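Local atomic coordinates of putative fimbrial subunit (Corynebacterium diphtheriae, PDB entry 4HSQ), a protein that probably forms the shaft of an adhesive pilus on the bacterial surface as its major pilin, represented here by two domains, D2 and D3, with bound calcium. Residues 15-20 / 107-112. Numbering follows the deposited sequence.
Sequences QNIQDA and VKRKEV
With chi1 at -70°, Ile17 places CG1 beside its backbone N and CG2 anti to that N. CG2 settles against the carbonyl oxygens of Arg109 and Lys110, at 3.3 Å from Arg109 O, while CD1, carried by CG1, reaches across the extended arginine stem and lies 3.5 Å from Arg109 CD. The stem itself is straight from CG to NE, with CG anti to the backbone N (chi1 -176°), and it delivers the guanidinium to its own chain: NE and NH2 bond edge-on, within the guanidinium plane, to Glu111 O and Val112 O, the latter bond nearly straight at 168°. The two bonds fix the rotation of the guanidinium, while Ile17 packs on the methylenes that carry it. Residues 16-19 form a type II beta turn in the Sgo0707 N2-type domain, leading into strand 20-28, which pairs antiparallel with strand 100-109. The turn is braced from within by the hydrogen bond from Asn16 N to Asp19 OD2 (2.7 Å) and joined to the strand end by the hydrogen bond from Gln18 N to Arg109 O (2.9 Å). A water continues the join, giving hydrogens to Asn16 O and Asp19 O and accepting one from Arg109 N. Gln18 bends at chi2, and its side chain crosses that of Lys108 at about a right angle, OE1 standing 3.6 Å from Lys108 CD; NE2 meets a second water that also bonds Lys110 O. Ile17 makes a backbone hydrogen bond with Gly204, and Val112 N hydrogen-bonds Asp203 OD1, tying both segments to strand 199-206.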
loop_
_atom_site.group_PDB
_atom_site.type_symbol
_atom_site.label_atom_id
_atom_site.label_comp_id
_atom_site.label_asym_id
_atom_site.label_seq_id
_atom_site.Cartn_x
_atom_site.Cartn_y
_atom_site.Cartn_z
ATOM N N GLN A 15 3.953 4.311 1.832
ATOM C CA GLN A 15 3.173 4.528 0.608
ATOM C C GLN A 15 1.709 4.428 0.973
ATOM O O GLN A 15 1.248 3.384 1.431
ATOM C CB GLN A 15 3.578 3.512 -0.489
ATOM C CG GLN A 15 5.096 3.578 -0.864
ATOM C CD GLN A 15 5.574 5.021 -1.005
ATOM O OE1 GLN A 15 5.059 5.790 -1.800
ATOM N NE2 GLN A 15 6.485 5.446 -0.155
ATOM N N ASN A 16 0.971 5.525 0.788
ATOM C CA ASN A 16 -0.433 5.557 1.155
ATOM C C ASN A 16 -1.325 5.123 -0.036
ATOM O O ASN A 16 -0.828 4.590 -1.028
ATOM C CB ASN A 16 -0.761 6.962 1.683
ATOM C CG ASN A 16 0.060 7.252 2.938
ATOM O OD1 ASN A 16 0.142 6.448 3.875
ATOM N ND2 ASN A 16 0.703 8.383 2.996
ATOM N N ILE A 17 -2.645 5.281 0.083
ATOM C CA ILE A 17 -3.514 4.909 -1.031
ATOM C C ILE A 17 -3.138 5.764 -2.267
ATOM O O ILE A 17 -2.892 6.960 -2.122
ATOM C CB ILE A 17 -5.003 5.082 -0.630
ATOM C CG1 ILE A 17 -5.459 4.032 0.411
ATOM C CG2 ILE A 17 -5.956 5.198 -1.833
ATOM C CD1 ILE A 17 -5.158 2.651 0.175
ATOM N N GLN A 18 -3.044 5.111 -3.437
ATOM C CA GLN A 18 -2.729 5.691 -4.755
ATOM C C GLN A 18 -1.227 6.075 -4.892
ATOM O O GLN A 18 -0.823 6.650 -5.898
ATOM C CB GLN A 18 -3.682 6.852 -5.115
ATOM C CG GLN A 18 -5.110 6.338 -5.452
ATOM C CD GLN A 18 -5.176 5.517 -6.743
ATOM O OE1 GLN A 18 -4.181 5.316 -7.430
ATOM N NE2 GLN A 18 -6.360 5.072 -7.135
ATOM N N ASP A 19 -0.405 5.717 -3.895
ATOM C CA ASP A 19 1.042 5.849 -3.973
ATOM C C ASP A 19 1.579 4.558 -4.557
ATOM O O ASP A 19 1.198 3.471 -4.106
ATOM C CB ASP A 19 1.681 6.138 -2.614
ATOM C CG ASP A 19 1.394 7.521 -2.068
ATOM O OD1 ASP A 19 1.210 8.465 -2.884
ATOM O OD2 ASP A 19 1.412 7.684 -0.826
ATOM N N ALA A 20 2.458 4.661 -5.549
ATOM C CA ALA A 20 3.022 3.455 -6.167
ATOM C C ALA A 20 3.886 2.679 -5.190
ATOM O O ALA A 20 4.671 3.276 -4.441
ATOM C CB ALA A 20 3.850 3.832 -7.383
ATOM N N VAL A 107 2.469 -1.402 -8.345
ATOM C CA VAL A 107 1.016 -1.317 -8.154
ATOM C C VAL A 107 0.664 -0.055 -7.390
ATOM O O VAL A 107 1.544 0.568 -6.757
ATOM C CB VAL A 107 0.466 -2.580 -7.384
ATOM C CG1 VAL A 107 0.629 -3.868 -8.200
ATOM C CG2 VAL A 107 1.092 -2.725 -5.988
ATOM N N LYS A 108 -0.631 0.267 -7.358
ATOM C CA LYS A 108 -1.210 1.308 -6.509
ATOM C C LYS A 108 -2.423 0.716 -5.858
ATOM O O LYS A 108 -3.236 0.105 -6.552
ATOM C CB LYS A 108 -1.613 2.594 -7.261
ATOM C CG LYS A 108 -0.405 3.385 -7.794
ATOM C CD LYS A 108 -0.845 4.622 -8.600
ATOM C CE LYS A 108 0.384 5.312 -9.178
ATOM N NZ LYS A 108 0.028 6.504 -10.009
ATOM N N ARG A 109 -2.581 0.933 -4.555
ATOM C CA ARG A 109 -3.787 0.475 -3.865
ATOM C C ARG A 109 -4.829 1.579 -4.012
ATOM O O ARG A 109 -4.576 2.704 -3.588
ATOM C CB ARG A 109 -3.493 0.147 -2.401
ATOM C CG ARG A 109 -4.707 -0.425 -1.688
ATOM C CD ARG A 109 -4.317 -0.729 -0.269
ATOM N NE ARG A 109 -5.436 -1.203 0.533
ATOM C CZ ARG A 109 -5.274 -1.906 1.645
ATOM N NH1 ARG A 109 -4.058 -2.218 2.062
ATOM N NH2 ARG A 109 -6.330 -2.326 2.333
ATOM N N LYS A 110 -5.989 1.271 -4.627
ATOM C CA LYS A 110 -7.005 2.287 -4.941
ATOM C C LYS A 110 -7.783 2.751 -3.741
ATOM O O LYS A 110 -8.359 3.843 -3.760
ATOM C CB LYS A 110 -8.062 1.729 -5.937
ATOM C CG LYS A 110 -7.555 1.202 -7.237
ATOM C CD LYS A 110 -8.740 0.697 -8.066
ATOM C CE LYS A 110 -8.883 -0.798 -7.997
ATOM N NZ LYS A 110 -10.018 -1.278 -8.826
ATOM N N GLU A 111 -7.917 1.873 -2.747
ATOM C CA GLU A 111 -8.713 2.156 -1.559
ATOM C C GLU A 111 -8.404 1.190 -0.460
ATOM O O GLU A 111 -7.834 0.130 -0.714
ATOM C CB GLU A 111 -10.223 2.004 -1.911
ATOM C CG GLU A 111 -10.613 0.606 -2.356
ATOM C CD GLU A 111 -12.095 0.384 -2.587
ATOM O OE1 GLU A 111 -12.923 1.084 -1.955
ATOM O OE2 GLU A 111 -12.423 -0.539 -3.366
ATOM N N VAL A 112 -8.821 1.528 0.757
ATOM C CA VAL A 112 -8.679 0.614 1.880
ATOM C C VAL A 112 -9.605 -0.592 1.646
ATOM O O VAL A 112 -9.182 -1.732 1.776
ATOM C CB VAL A 112 -8.990 1.363 3.203
ATOM C CG1 VAL A 112 -9.186 0.393 4.377
ATOM C CG2 VAL A 112 -7.900 2.384 3.506
HETATM O O HOH W 1 -0.887 2.391 -2.878
HETATM O O HOH W 2 -8.474 5.696 -5.494
#